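Local coordinates for tyrosine-protein phosphatase non-receptor type 18 (Homo sapiens, PDB 2OC3), which hydrolyses phosphotyrosine in proteins, removing phosphate from autophosphorylated tyrosine kinases, the piece described here being its catalytic domain, at residues A[28-33]-A[284-289]; A[62-67]-A[90-95]; A[78-83]-A[123-128]; A[161-166]-A[180-185]. All blocks are in the same frame, centred on the assembly; numbering follows the deposited sequence.

Contact 1: residues A[28-33]-A[284-289]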
loop_
_atom_site.group_PDB
_atom_site.type_symbol
_atom_site.label_atom_id
_atom_site.label_comp_id
_atom_site.label_asym_id
_atom_site.label_seq_id
_atom_site.Cartn_x
_atom_site.Cartn_y
_atom_site.Cartn_z
ATOM N N ALA A 28 -23.558 -2.984 13.975
ATOM C CA ALA A 28 -24.396 -3.639 12.973
ATOM C C ALA A 28 -24.544 -2.774 11.734
ATOM O O ALA A 28 -24.675 -3.300 10.629
ATOM C CB ALA A 28 -25.769 -3.958 13.546
ATOM N N VAL A 29 -24.558 -1.452 11.922
ATOM C CA VAL A 29 -24.577 -0.511 10.802
ATOM C C VAL A 29 -23.315 -0.737 9.971
ATOM O O VAL A 29 -23.380 -0.860 8.743
ATOM C CB VAL A 29 -24.660 0.968 11.268
ATOM C CG1 VAL A 29 -24.439 1.933 10.105
ATOM C CG2 VAL A 29 -26.019 1.235 11.917
ATOM N N LEU A 30 -22.175 -0.826 10.643
ATOM C CA LEU A 30 -20.907 -0.991 9.920
ATOM C C LEU A 30 -20.789 -2.374 9.290
ATOM O O LEU A 30 -20.204 -2.502 8.212
ATOM C CB LEU A 30 -19.696 -0.675 10.809
ATOM C CG LEU A 30 -19.488 0.791 11.170
ATOM C CD1 LEU A 30 -18.083 0.923 11.769
ATOM C CD2 LEU A 30 -19.684 1.727 9.978
ATOM N N ALA A 31 -21.354 -3.400 9.931
ATOM C CA ALA A 31 -21.406 -4.748 9.347
ATOM C C ALA A 31 -22.181 -4.736 8.035
ATOM O O ALA A 31 -21.719 -5.264 7.012
ATOM C CB ALA A 31 -22.044 -5.731 10.322
ATOM N N GLY A 32 -23.364 -4.132 8.052
ATOM C CA GLY A 32 -24.178 -3.977 6.852
ATOM C C GLY A 32 -23.512 -3.160 5.763
ATOM O O GLY A 32 -23.568 -3.498 4.588
ATOM N N GLU A 33 -22.864 -2.075 6.166
ATOM C CA GLU A 33 -22.170 -1.214 5.238
ATOM C C GLU A 33 -21.025 -1.969 4.558
ATOM O O GLU A 33 -20.860 -1.835 3.345
ATOM C CB GLU A 33 -21.621 -0.002 5.990
ATOM C CG GLU A 33 -21.372 1.154 5.161
ATOM C CD GLU A 33 -21.102 2.394 5.992
ATOM O OE1 GLU A 33 -22.011 2.918 6.669
ATOM O OE2 GLU A 33 -19.961 2.843 5.957
ATOM N N GLN A 284 -11.258 -4.759 9.524
ATOM C CA GLN A 284 -10.467 -3.682 8.935
ATOM C C GLN A 284 -11.313 -2.459 8.663
ATOM O O GLN A 284 -10.861 -1.339 8.884
ATOM C CB GLN A 284 -9.774 -4.143 7.665
ATOM C CG GLN A 284 -8.619 -5.091 7.948
ATOM C CD GLN A 284 -8.091 -5.845 6.716
ATOM O OE1 GLN A 284 -8.648 -5.702 5.623
ATOM N NE2 GLN A 284 -7.059 -6.684 6.897
ATOM N N TYR A 285 -12.530 -2.650 8.149
ATOM C CA TYR A 285 -13.425 -1.535 7.852
ATOM C C TYR A 285 -13.813 -0.802 9.137
ATOM O O TYR A 285 -13.831 0.411 9.173
ATOM C CB TYR A 285 -14.682 -2.031 7.106
ATOM C CG TYR A 285 -15.567 -0.952 6.530
ATOM C CD1 TYR A 285 -15.163 -0.233 5.404
ATOM C CD2 TYR A 285 -16.820 -0.655 7.081
ATOM C CE1 TYR A 285 -15.936 0.755 4.856
ATOM C CE2 TYR A 285 -17.630 0.316 6.503
ATOM C CZ TYR A 285 -17.164 1.030 5.390
ATOM O OH TYR A 285 -17.930 2.000 4.787
ATOM N N ARG A 286 -14.086 -1.552 10.203
ATOM C CA ARG A 286 -14.402 -0.929 11.499
ATOM C C ARG A 286 -13.173 -0.151 12.013
ATOM O O ARG A 286 -13.318 0.975 12.522
ATOM C CB ARG A 286 -14.843 -1.974 12.520
ATOM C CG ARG A 286 -16.212 -2.567 12.317
ATOM C CD ARG A 286 -16.560 -3.569 13.462
ATOM N NE ARG A 286 -17.876 -4.189 13.243
ATOM C CZ ARG A 286 -19.040 -3.590 13.483
ATOM N NH1 ARG A 286 -19.078 -2.355 13.977
ATOM N NH2 ARG A 286 -20.182 -4.234 13.232
ATOM N N PHE A 287 -11.979 -0.749 11.907
ATOM C CA PHE A 287 -10.724 -0.081 12.314
ATOM C C PHE A 287 -10.514 1.233 11.543
ATOM O O PHE A 287 -10.103 2.277 12.119
ATOM C CB PHE A 287 -9.572 -1.019 12.101
ATOM C CG PHE A 287 -8.228 -0.481 12.535
ATOM C CD1 PHE A 287 -7.963 -0.209 13.863
ATOM C CD2 PHE A 287 -7.190 -0.372 11.628
ATOM C CE1 PHE A 287 -6.706 0.222 14.237
ATOM C CE2 PHE A 287 -5.931 0.048 12.027
ATOM C CZ PHE A 287 -5.712 0.347 13.326
ATOM N N LEU A 288 -10.807 1.205 10.244
ATOM C CA LEU A 288 -10.714 2.386 9.421
ATOM C C LEU A 288 -11.698 3.458 9.921
ATOM O O LEU A 288 -11.337 4.641 10.038
ATOM C CB LEU A 288 -10.988 1.955 7.959
ATOM C CG LEU A 288 -11.064 3.046 6.913
ATOM C CD1 LEU A 288 -9.685 3.775 6.742
ATOM C CD2 LEU A 288 -11.555 2.425 5.593
ATOM N N TYR A 289 -12.942 3.085 10.212
ATOM C CA TYR A 289 -13.893 3.983 10.836
ATOM C C TYR A 289 -13.400 4.592 12.132
ATOM O O TYR A 289 -13.516 5.787 12.318
ATOM C CB TYR A 289 -15.268 3.319 11.051
ATOM C CG TYR A 289 -16.308 3.746 10.043
ATOM C CD1 TYR A 289 -16.478 3.030 8.866
ATOM C CD2 TYR A 289 -17.088 4.875 10.240
ATOM C CE1 TYR A 289 -17.402 3.406 7.924
ATOM C CE2 TYR A 289 -18.063 5.258 9.292
ATOM C CZ TYR A 289 -18.194 4.509 8.129
ATOM O OH TYR A 289 -19.107 4.828 7.147
#
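Leu30 and Glu33, one turn apart at the start of helix 29-47, meet Tyr285, Arg286 and Tyr289 in a helix-to-helix contact at the surface of the phosphatase domain. The short-segment axes approach to 10.1 Å and run at 121° to each other, and side chains make the contact. Glu33 CG is anti to the backbone N (chi1 -157°) and the chain extends until a single oxygen, OE2, takes both phenols, at 2.5 Å from Tyr285 OH and 2.5 Å from Tyr289 OH. Both bonds are very short, and OE2, gripped by two hydroxyls, lies at the edge of both rings. Beside this polar fork, Leu30 CD2 sits over the centre of the Tyr289 ring in a CH-pi contact, 3.5 Å from the centroid. Leu30 CB lies over one face of the Arg286 guanidinium, 3.6 Å from NH1, while NE of that arginine forms a salt bridge with Glu282 in its own helix. Helix 264-272 adjoins the pair, Phe265 touching Glu33 and Tyr285 and Leu264 touching Tyr289, and helix 238-254 packs against Leu288 and Gln284 of helix 282-296.

Contact 2: residues A[62-67]-A[90-95]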
loop_
_atom_site.group_PDB
_atom_site.type_symbol
_atom_site.label_atom_id
_atom_site.label_comp_id
_atom_site.label_asym_id
_atom_site.label_seq_id
_atom_site.Cartn_x
_atom_site.Cartn_y
_atom_site.Cartn_z
ATOM N N ARG A 62 4.154 -17.206 -11.689
ATOM C CA ARG A 62 5.107 -17.423 -10.608
ATOM C C ARG A 62 5.446 -16.135 -9.855
ATOM O O ARG A 62 6.092 -16.162 -8.797
ATOM C CB ARG A 62 6.418 -18.002 -11.144
ATOM N N LYS A 63 5.116 -15.008 -10.469
ATOM C CA LYS A 63 5.403 -13.694 -9.877
ATOM C C LYS A 63 4.317 -13.223 -8.918
ATOM O O LYS A 63 4.443 -12.121 -8.373
ATOM C CB LYS A 63 5.658 -12.652 -10.971
ATOM C CG LYS A 63 6.737 -13.020 -11.957
ATOM C CD LYS A 63 6.801 -12.034 -13.093
ATOM C CE LYS A 63 7.761 -12.436 -14.218
ATOM N NZ LYS A 63 7.576 -11.495 -15.392
ATOM N N ASN A 64 3.264 -14.012 -8.717
ATOM C CA ASN A 64 2.184 -13.710 -7.777
ATOM C C ASN A 64 2.369 -14.517 -6.505
ATOM O O ASN A 64 2.483 -15.728 -6.557
ATOM C CB ASN A 64 0.841 -14.063 -8.401
ATOM C CG ASN A 64 0.623 -13.295 -9.674
ATOM O OD1 ASN A 64 0.958 -12.118 -9.755
ATOM N ND2 ASN A 64 0.107 -13.978 -10.726
ATOM N N ARG A 65 2.325 -13.835 -5.362
ATOM C CA ARG A 65 2.443 -14.507 -4.060
ATOM C C ARG A 65 1.264 -15.417 -3.774
ATOM O O ARG A 65 1.442 -16.503 -3.141
ATOM C CB ARG A 65 2.625 -13.460 -2.965
ATOM C CG ARG A 65 2.813 -14.013 -1.559
ATOM C CD ARG A 65 3.189 -12.940 -0.558
ATOM N NE ARG A 65 4.561 -12.535 -0.684
ATOM C CZ ARG A 65 5.600 -13.197 -0.206
ATOM N NH1 ARG A 65 5.447 -14.377 0.410
ATOM N NH2 ARG A 65 6.795 -12.691 -0.374
ATOM N N TYR A 66 0.066 -14.994 -4.153
ATOM C CA TYR A 66 -1.202 -15.709 -3.869
ATOM C C TYR A 66 -1.943 -15.943 -5.188
ATOM O O TYR A 66 -2.106 -15.006 -5.980
ATOM C CB TYR A 66 -2.050 -14.914 -2.906
ATOM C CG TYR A 66 -1.364 -14.659 -1.573
ATOM C CD1 TYR A 66 -1.220 -15.706 -0.641
ATOM C CD2 TYR A 66 -0.849 -13.423 -1.260
ATOM C CE1 TYR A 66 -0.592 -15.509 0.550
ATOM C CE2 TYR A 66 -0.248 -13.205 -0.057
ATOM C CZ TYR A 66 -0.110 -14.243 0.838
ATOM O OH TYR A 66 0.523 -14.005 2.050
ATOM N N LYS A 67 -2.457 -17.154 -5.394
ATOM C CA LYS A 67 -3.167 -17.453 -6.653
ATOM C C LYS A 67 -4.460 -16.655 -6.826
ATOM O O LYS A 67 -4.929 -16.454 -7.959
ATOM C CB LYS A 67 -3.466 -18.959 -6.728
ATOM C CG LYS A 67 -2.214 -19.836 -6.775
ATOM C CD LYS A 67 -2.594 -21.326 -6.935
ATOM N N TYR A 90 5.798 -6.815 -15.958
ATOM C CA TYR A 90 4.826 -7.286 -14.993
ATOM C C TYR A 90 5.312 -7.205 -13.532
ATOM O O TYR A 90 6.390 -7.659 -13.180
ATOM C CB TYR A 90 4.374 -8.716 -15.279
ATOM C CG TYR A 90 3.341 -9.159 -14.303
ATOM C CD1 TYR A 90 1.994 -8.803 -14.451
ATOM C CD2 TYR A 90 3.702 -9.849 -13.174
ATOM C CE1 TYR A 90 1.026 -9.179 -13.551
ATOM C CE2 TYR A 90 2.700 -10.281 -12.245
ATOM C CZ TYR A 90 1.375 -9.926 -12.439
ATOM O OH TYR A 90 0.347 -10.269 -11.585
ATOM N N ILE A 91 4.442 -6.621 -12.709
ATOM C CA ILE A 91 4.536 -6.748 -11.236
ATOM C C ILE A 91 3.135 -6.840 -10.682
ATOM O O ILE A 91 2.180 -6.268 -11.216
ATOM C CB ILE A 91 5.336 -5.575 -10.578
ATOM C CG1 ILE A 91 5.622 -5.908 -9.095
ATOM C CG2 ILE A 91 4.612 -4.265 -10.712
ATOM C CD1 ILE A 91 6.743 -5.090 -8.466
ATOM N N ASN A 92 2.979 -7.602 -9.606
ATOM C CA ASN A 92 1.694 -7.655 -8.937
ATOM C C ASN A 92 1.505 -6.385 -8.129
ATOM O O ASN A 92 1.911 -6.290 -6.963
ATOM C CB ASN A 92 1.533 -8.918 -8.087
ATOM C CG ASN A 92 0.110 -9.132 -7.649
ATOM O OD1 ASN A 92 -0.551 -8.203 -7.220
ATOM N ND2 ASN A 92 -0.359 -10.384 -7.733
ATOM N N GLY A 93 0.945 -5.370 -8.784
ATOM C CA GLY A 93 0.721 -4.074 -8.164
ATOM C C GLY A 93 -0.189 -3.234 -9.024
ATOM O O GLY A 93 -0.294 -3.426 -10.242
ATOM N N ASN A 94 -0.873 -2.298 -8.365
ATOM C CA ASN A 94 -1.837 -1.404 -9.018
ATOM C C ASN A 94 -1.662 0.019 -8.518
ATOM O O ASN A 94 -1.369 0.244 -7.344
ATOM C CB ASN A 94 -3.288 -1.813 -8.744
ATOM C CG ASN A 94 -3.628 -3.136 -9.351
ATOM O OD1 ASN A 94 -3.479 -4.182 -8.723
ATOM N ND2 ASN A 94 -4.090 -3.113 -10.600
ATOM N N PHE A 95 -1.874 0.989 -9.404
ATOM C CA PHE A 95 -1.991 2.371 -9.006
ATOM C C PHE A 95 -3.341 2.628 -8.379
ATOM O O PHE A 95 -4.360 2.068 -8.839
ATOM C CB PHE A 95 -1.824 3.286 -10.223
ATOM C CG PHE A 95 -0.417 3.376 -10.729
ATOM C CD1 PHE A 95 0.526 4.094 -10.036
ATOM C CD2 PHE A 95 -0.010 2.773 -11.922
ATOM C CE1 PHE A 95 1.837 4.237 -10.497
ATOM C CE2 PHE A 95 1.351 2.908 -12.367
ATOM C CZ PHE A 95 2.225 3.621 -11.646
HETATM O O HOH W 1 5.223 -9.438 -8.829
HETATM O O HOH W 2 8.563 -9.018 -14.129
#
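The loop at Lys63 and Asn64 runs beside a corner of the chain, the CA atoms of Asn64 and Asn92, the nearest across the two segments, being 6.2 Å apart. Residues Lys63 to Tyr66 form the KNRY motif of the phosphotyrosine-recognition loop, which probably contributes to substrate recognition as in other classical tyrosine phosphatases. The corner is an inverse gamma turn centred on Asn92, dividing the weakly bonded strand 90-91 from outer strand 93-97 of the mixed sheet. One water joins the backbones, donating to Lys63 O and accepting from Asn92 N. Asn64 OD1 is the side-chain hub. Tyr90 OH donates to it at 2.7 Å in the carbonyl plane, on a lone pair, whereas Asn92 ND2 approaches at 3.0 Å from 52° above that plane. The two amides stand 86° apart; the in-plane bond, with another at Asn64 ND2, probably helps to set the rotation of Asn64. Outside, Asn92 OD1 accepts from Arg275, and Tyr66 OH bonds to Ser234 of the substrate-binding loop inferred by similarity. Lys63 CD meets the edge of the Tyr90 ring, 3.8 Å from CD2. Lys63 NZ binds Asn60 OD1 and a second water, which donates to Tyr90 O at 2.7 Å.

Contact 3: residues A[78-83]-A[123-128]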
loop_
_atom_site.group_PDB
_atom_site.type_symbol
_atom_site.label_atom_id
_atom_site.label_comp_id
_atom_site.label_asym_id
_atom_site.label_seq_id
_atom_site.Cartn_x
_atom_site.Cartn_y
_atom_site.Cartn_z
ATOM N N ILE A 78 2.774 -0.878 -14.997
ATOM C CA ILE A 78 3.506 -1.380 -16.144
ATOM C C ILE A 78 4.945 -0.911 -16.005
ATOM O O ILE A 78 5.222 0.288 -16.017
ATOM C CB ILE A 78 2.919 -0.841 -17.471
ATOM C CG1 ILE A 78 1.435 -1.125 -17.559
ATOM C CG2 ILE A 78 3.655 -1.445 -18.671
ATOM C CD1 ILE A 78 1.145 -2.509 -17.875
ATOM N N LEU A 79 5.843 -1.849 -15.810
ATOM C CA LEU A 79 7.272 -1.515 -15.664
ATOM C C LEU A 79 7.898 -1.351 -17.055
ATOM O O LEU A 79 7.613 -2.131 -17.993
ATOM C CB LEU A 79 8.000 -2.598 -14.873
ATOM C CG LEU A 79 7.485 -2.779 -13.426
ATOM C CD1 LEU A 79 8.174 -3.965 -12.731
ATOM C CD2 LEU A 79 7.615 -1.465 -12.614
ATOM N N SER A 80 8.769 -0.370 -17.194
ATOM C CA SER A 80 9.528 -0.167 -18.391
ATOM C C SER A 80 11.016 -0.107 -18.082
ATOM O O SER A 80 11.840 -0.201 -18.991
ATOM C CB SER A 80 9.104 1.108 -19.095
ATOM O OG SER A 80 9.458 2.290 -18.400
ATOM N N LEU A 81 11.394 0.061 -16.811
ATOM C CA LEU A 81 12.793 0.179 -16.498
ATOM C C LEU A 81 13.486 -1.143 -16.830
ATOM O O LEU A 81 13.034 -2.247 -16.470
ATOM C CB LEU A 81 12.963 0.594 -15.019
ATOM C CG LEU A 81 14.390 0.891 -14.541
ATOM C CD1 LEU A 81 14.889 2.202 -15.169
ATOM C CD2 LEU A 81 14.498 0.949 -13.023
ATOM N N LEU A 82 14.588 -1.034 -17.562
ATOM C CA LEU A 82 15.357 -2.184 -18.020
ATOM C C LEU A 82 14.641 -2.983 -19.089
ATOM O O LEU A 82 15.007 -4.101 -19.325
ATOM C CB LEU A 82 15.808 -3.088 -16.849
ATOM C CG LEU A 82 16.751 -2.455 -15.789
ATOM C CD1 LEU A 82 17.003 -3.393 -14.617
ATOM C CD2 LEU A 82 18.064 -2.040 -16.421
ATOM N N GLN A 83 13.633 -2.403 -19.747
ATOM C CA GLN A 83 12.948 -3.149 -20.821
ATOM C C GLN A 83 13.928 -3.521 -21.924
ATOM O O GLN A 83 13.838 -4.641 -22.461
ATOM C CB GLN A 83 11.781 -2.356 -21.409
ATOM C CG GLN A 83 12.153 -1.043 -22.076
ATOM N N VAL A 123 10.114 0.896 -7.495
ATOM C CA VAL A 123 10.465 2.019 -6.636
ATOM C C VAL A 123 11.303 3.043 -7.438
ATOM O O VAL A 123 11.074 4.253 -7.369
ATOM C CB VAL A 123 11.219 1.498 -5.407
ATOM C CG1 VAL A 123 11.873 2.660 -4.646
ATOM C CG2 VAL A 123 10.276 0.686 -4.528
ATOM N N TRP A 124 12.266 2.553 -8.211
ATOM C CA TRP A 124 13.154 3.475 -8.948
ATOM C C TRP A 124 12.410 4.202 -10.077
ATOM O O TRP A 124 12.464 5.417 -10.256
ATOM C CB TRP A 124 14.308 2.672 -9.524
ATOM C CG TRP A 124 15.443 3.547 -10.004
ATOM C CD1 TRP A 124 15.594 4.086 -11.253
ATOM C CD2 TRP A 124 16.523 4.057 -9.211
ATOM N NE1 TRP A 124 16.705 4.881 -11.294
ATOM C CE2 TRP A 124 17.321 4.851 -10.074
ATOM C CE3 TRP A 124 16.920 3.891 -7.887
ATOM C CZ2 TRP A 124 18.455 5.516 -9.627
ATOM C CZ3 TRP A 124 18.073 4.542 -7.464
ATOM C CH2 TRP A 124 18.813 5.340 -8.337
ATOM N N GLU A 125 11.707 3.423 -10.882
ATOM C CA GLU A 125 11.069 3.984 -12.091
ATOM C C GLU A 125 10.106 5.120 -11.759
ATOM O O GLU A 125 10.076 6.146 -12.468
ATOM C CB GLU A 125 10.319 2.896 -12.872
ATOM C CG GLU A 125 9.564 3.459 -14.089
ATOM C CD GLU A 125 9.107 2.402 -15.086
ATOM O OE1 GLU A 125 9.392 1.196 -14.903
ATOM O OE2 GLU A 125 8.465 2.848 -16.078
ATOM N N PHE A 126 9.317 4.958 -10.698
ATOM C CA PHE A 126 8.315 5.943 -10.328
ATOM C C PHE A 126 8.800 6.975 -9.301
ATOM O O PHE A 126 8.015 7.825 -8.886
ATOM C CB PHE A 126 7.000 5.213 -9.945
ATOM C CG PHE A 126 6.494 4.366 -11.079
ATOM C CD1 PHE A 126 5.922 4.973 -12.172
ATOM C CD2 PHE A 126 6.672 3.018 -11.113
ATOM C CE1 PHE A 126 5.501 4.219 -13.253
ATOM C CE2 PHE A 126 6.240 2.273 -12.177
ATOM C CZ PHE A 126 5.671 2.887 -13.250
ATOM N N GLY A 127 10.095 6.936 -8.965
ATOM C CA GLY A 127 10.662 7.971 -8.095
ATOM C C GLY A 127 10.160 7.983 -6.687
ATOM O O GLY A 127 10.121 9.027 -6.015
ATOM N N VAL A 128 9.735 6.811 -6.240
ATOM C CA VAL A 128 9.248 6.640 -4.866
ATOM C C VAL A 128 10.262 7.112 -3.832
ATOM O O VAL A 128 11.467 6.834 -3.957
ATOM C CB VAL A 128 8.935 5.150 -4.643
ATOM C CG1 VAL A 128 8.632 4.838 -3.152
ATOM C CG2 VAL A 128 7.756 4.728 -5.534
#
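Glu125 reaches from the last turn of helix 116-125 to Ser80 and Leu81, at the start of a type II beta turn from Ser80 to Gln83. The helix ends in a Schellman motif, with Gly127 as its C-prime residue. Gly127 N bonds to Trp124 O and Val128 N to Val123 O, so the carbonyls of Val123 and Trp124 are satisfied by amides beyond the helix end. Across the contact the Glu125 carboxylate accepts three bonds. OE1 takes two successive backbone amides: Ser80 N, 2.8 Å away, meets the syn lone pair of OE1 in a nearly straight bond of 169°, and Leu81 N, 3.0 Å away, comes from 58° above the carboxylate plane. OE2 accepts from Ser80 OG at 2.6 Å, again from above the plane. Ser80 OG stands between its backbone N and carbonyl carbon (chi1 69°), which brings it to the carboxylate alongside its own amide. Three donors on two oxygens probably keep Glu125 ionised. Within the turn, Gln83 N closes on Ser80 O, and Leu81 O accepts from Arg121 in the helix. Trp124 O, besides its Schellman bond, accepts from Arg189, which also makes a cation-pi contact with the indole. Apolar contacts flank the carboxylate: Leu79 CD2 meets the edge of the Phe126 ring, 4.0 Å from CE2, and Leu81 CD2 rests 3.8 Å from Trp124 CD1.

Contact 4: residues A[161-166]-A[180-185]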
loop_
_atom_site.group_PDB
_atom_site.type_symbol
_atom_site.label_atom_id
_atom_site.label_comp_id
_atom_site.label_asym_id
_atom_site.label_seq_id
_atom_site.Cartn_x
_atom_site.Cartn_y
_atom_site.Cartn_z
ATOM N N PHE A 161 20.740 -3.300 -8.382
ATOM C CA PHE A 161 20.493 -2.403 -7.236
ATOM C C PHE A 161 21.339 -2.787 -6.037
ATOM O O PHE A 161 21.401 -3.948 -5.692
ATOM C CB PHE A 161 19.019 -2.438 -6.834
ATOM C CG PHE A 161 18.109 -1.881 -7.853
ATOM C CD1 PHE A 161 17.791 -0.541 -7.873
ATOM C CD2 PHE A 161 17.579 -2.694 -8.832
ATOM C CE1 PHE A 161 16.959 -0.038 -8.874
ATOM C CE2 PHE A 161 16.706 -2.182 -9.801
ATOM C CZ PHE A 161 16.427 -0.858 -9.819
ATOM N N CYS A 162 21.950 -1.798 -5.383
ATOM C CA CYS A 162 22.683 -1.983 -4.164
ATOM C C CYS A 162 21.971 -1.150 -3.111
ATOM O O CYS A 162 21.866 0.082 -3.265
ATOM C CB CYS A 162 24.136 -1.546 -4.349
ATOM S SG CYS A 162 25.077 -1.720 -2.822
ATOM N N ILE A 163 21.434 -1.829 -2.104
ATOM C CA ILE A 163 20.714 -1.192 -1.021
ATOM C C ILE A 163 21.604 -1.153 0.220
ATOM O O ILE A 163 22.144 -2.182 0.618
ATOM C CB ILE A 163 19.400 -1.965 -0.670
ATOM C CG1 ILE A 163 18.690 -2.445 -1.949
ATOM C CG2 ILE A 163 18.490 -1.116 0.258
ATOM C CD1 ILE A 163 18.217 -1.331 -2.835
ATOM N N THR A 164 21.765 0.042 0.790
ATOM C CA THR A 164 22.561 0.249 2.001
ATOM C C THR A 164 21.715 0.844 3.105
ATOM O O THR A 164 20.920 1.726 2.867
ATOM C CB THR A 164 23.728 1.192 1.694
ATOM O OG1 THR A 164 24.541 0.617 0.661
ATOM C CG2 THR A 164 24.586 1.422 2.902
ATOM N N LEU A 165 21.887 0.326 4.314
ATOM C CA LEU A 165 21.228 0.872 5.473
ATOM C C LEU A 165 22.014 2.042 6.073
ATOM O O LEU A 165 23.180 1.881 6.513
ATOM C CB LEU A 165 21.000 -0.218 6.527
ATOM C CG LEU A 165 20.188 0.211 7.742
ATOM C CD1 LEU A 165 18.712 0.468 7.394
ATOM C CD2 LEU A 165 20.277 -0.863 8.812
ATOM N N ILE A 166 21.388 3.206 6.075
ATOM C CA ILE A 166 21.985 4.402 6.678
ATOM C C ILE A 166 21.620 4.538 8.162
ATOM O O ILE A 166 22.481 4.854 8.978
ATOM C CB ILE A 166 21.539 5.692 5.934
ATOM C CG1 ILE A 166 21.886 5.619 4.456
ATOM C CG2 ILE A 166 22.134 6.950 6.566
ATOM C CD1 ILE A 166 23.368 5.368 4.129
ATOM N N LEU A 180 17.340 4.354 3.827
ATOM C CA LEU A 180 18.058 3.521 2.909
ATOM C C LEU A 180 18.739 4.390 1.869
ATOM O O LEU A 180 18.222 5.448 1.505
ATOM C CB LEU A 180 17.085 2.593 2.168
ATOM C CG LEU A 180 16.230 1.695 3.038
ATOM C CD1 LEU A 180 15.249 0.825 2.175
ATOM C CD2 LEU A 180 17.133 0.776 3.866
ATOM N N LYS A 181 19.873 3.900 1.377
ATOM C CA LYS A 181 20.545 4.450 0.194
ATOM C C LYS A 181 20.376 3.381 -0.863
ATOM O O LYS A 181 20.763 2.230 -0.631
ATOM C CB LYS A 181 22.043 4.730 0.428
ATOM C CG LYS A 181 22.781 5.092 -0.875
ATOM C CD LYS A 181 24.158 5.695 -0.644
ATOM C CE LYS A 181 25.007 4.751 0.107
ATOM N NZ LYS A 181 26.456 5.220 0.127
ATOM N N VAL A 182 19.790 3.747 -2.003
ATOM C CA VAL A 182 19.525 2.804 -3.106
ATOM C C VAL A 182 20.367 3.307 -4.289
ATOM O O VAL A 182 20.239 4.467 -4.713
ATOM C CB VAL A 182 18.053 2.779 -3.475
ATOM C CG1 VAL A 182 17.846 1.828 -4.621
ATOM C CG2 VAL A 182 17.217 2.435 -2.240
ATOM N N THR A 183 21.247 2.448 -4.810
ATOM C CA THR A 183 22.169 2.791 -5.886
ATOM C C THR A 183 21.876 1.932 -7.100
ATOM O O THR A 183 21.815 0.699 -6.988
ATOM C CB THR A 183 23.634 2.692 -5.445
ATOM O OG1 THR A 183 23.813 3.584 -4.330
ATOM C CG2 THR A 183 24.578 3.059 -6.592
ATOM N N PHE A 184 21.722 2.589 -8.234
ATOM C CA PHE A 184 21.402 1.918 -9.523
ATOM C C PHE A 184 22.046 2.750 -10.626
ATOM O O PHE A 184 21.797 3.967 -10.706
ATOM C CB PHE A 184 19.878 1.898 -9.694
ATOM C CG PHE A 184 19.397 1.428 -11.058
ATOM C CD1 PHE A 184 19.462 0.091 -11.383
ATOM C CD2 PHE A 184 18.929 2.324 -12.000
ATOM C CE1 PHE A 184 19.005 -0.358 -12.621
ATOM C CE2 PHE A 184 18.485 1.890 -13.248
ATOM C CZ PHE A 184 18.520 0.544 -13.544
ATOM N N GLN A 185 22.819 2.104 -11.513
ATOM C CA GLN A 185 23.365 2.782 -12.720
ATOM C C GLN A 185 24.035 4.112 -12.356
ATOM O O GLN A 185 23.816 5.139 -12.994
ATOM C CB GLN A 185 22.293 3.011 -13.788
ATOM C CG GLN A 185 21.812 1.718 -14.402
ATOM C CD GLN A 185 20.845 1.882 -15.564
ATOM O OE1 GLN A 185 20.195 2.924 -15.736
ATOM N NE2 GLN A 185 20.712 0.816 -16.349
#
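Phe161 and Phe184 stack at one end of an antiparallel hairpin whose strands, 161-170 and 175-184, adjoin in the mixed sheet. From CB, the Phe161 side chain turns back beside its backbone N (chi1 -66°), carrying the ring over to the partner strand. CD1 touches first, 3.7 Å from Phe184 CB and 4.0 Å from Val182 CG1. CE1 comes next, against Phe184 CD1 and CG, and at the tip CZ reaches Phe184 CD1 at 3.5 Å. The result is an offset stack, with centroids 4.5 Å apart and planes inclined by only 15°. Along the same face Ile163 CD1 fits against Val182 CG1 at 3.6 Å, and Leu165 CD1 against Leu180 CD2. This apolar side is covered by helix 116-125, where Trp120 touches Ile163 and Val182. The other face carries Cys162, Thr164, Lys181 and Thr183; Thr183 OG1 bonds to Ser188. Between the faces, Cys162 and Thr183 form one hydrogen-bonded pair and Thr164 and Lys181 another, whose Lys181 N to Thr164 O bond is 2.8 Å long and nearly straight at 173°. This is an antiparallel beta hairpin with helix 116-125 packed on its apolar face, within the alpha/beta fold of classical tyrosine phosphatases.

Overall arrangement
Contacts 2, 3 and 4 form a continuous chain of packing, whereas contact 1 stands apart, its nearest atoms about 12 Å from contact 2 and its centre about 41 Å from that of contact 4. By joining residues near both ends of the domain, contact 1 encloses the other three in sequence. Phe95 of contact 2 meets Phe126 of contact 3 edge to face, CZ to CE1 3.7 Å. Trp124 of contact 3 in turn packs on Phe184 of contact 4, NE1 to CD2 3.5 Å. Relative to the predicted nucleophile Cys233, contact 2 lies close, Asn92 being about 10 Å away between side chains. Tyr285 of contact 1 is about 9 Å from Gln280, a substrate-binding residue by similarity; contacts 3 and 4 are remote.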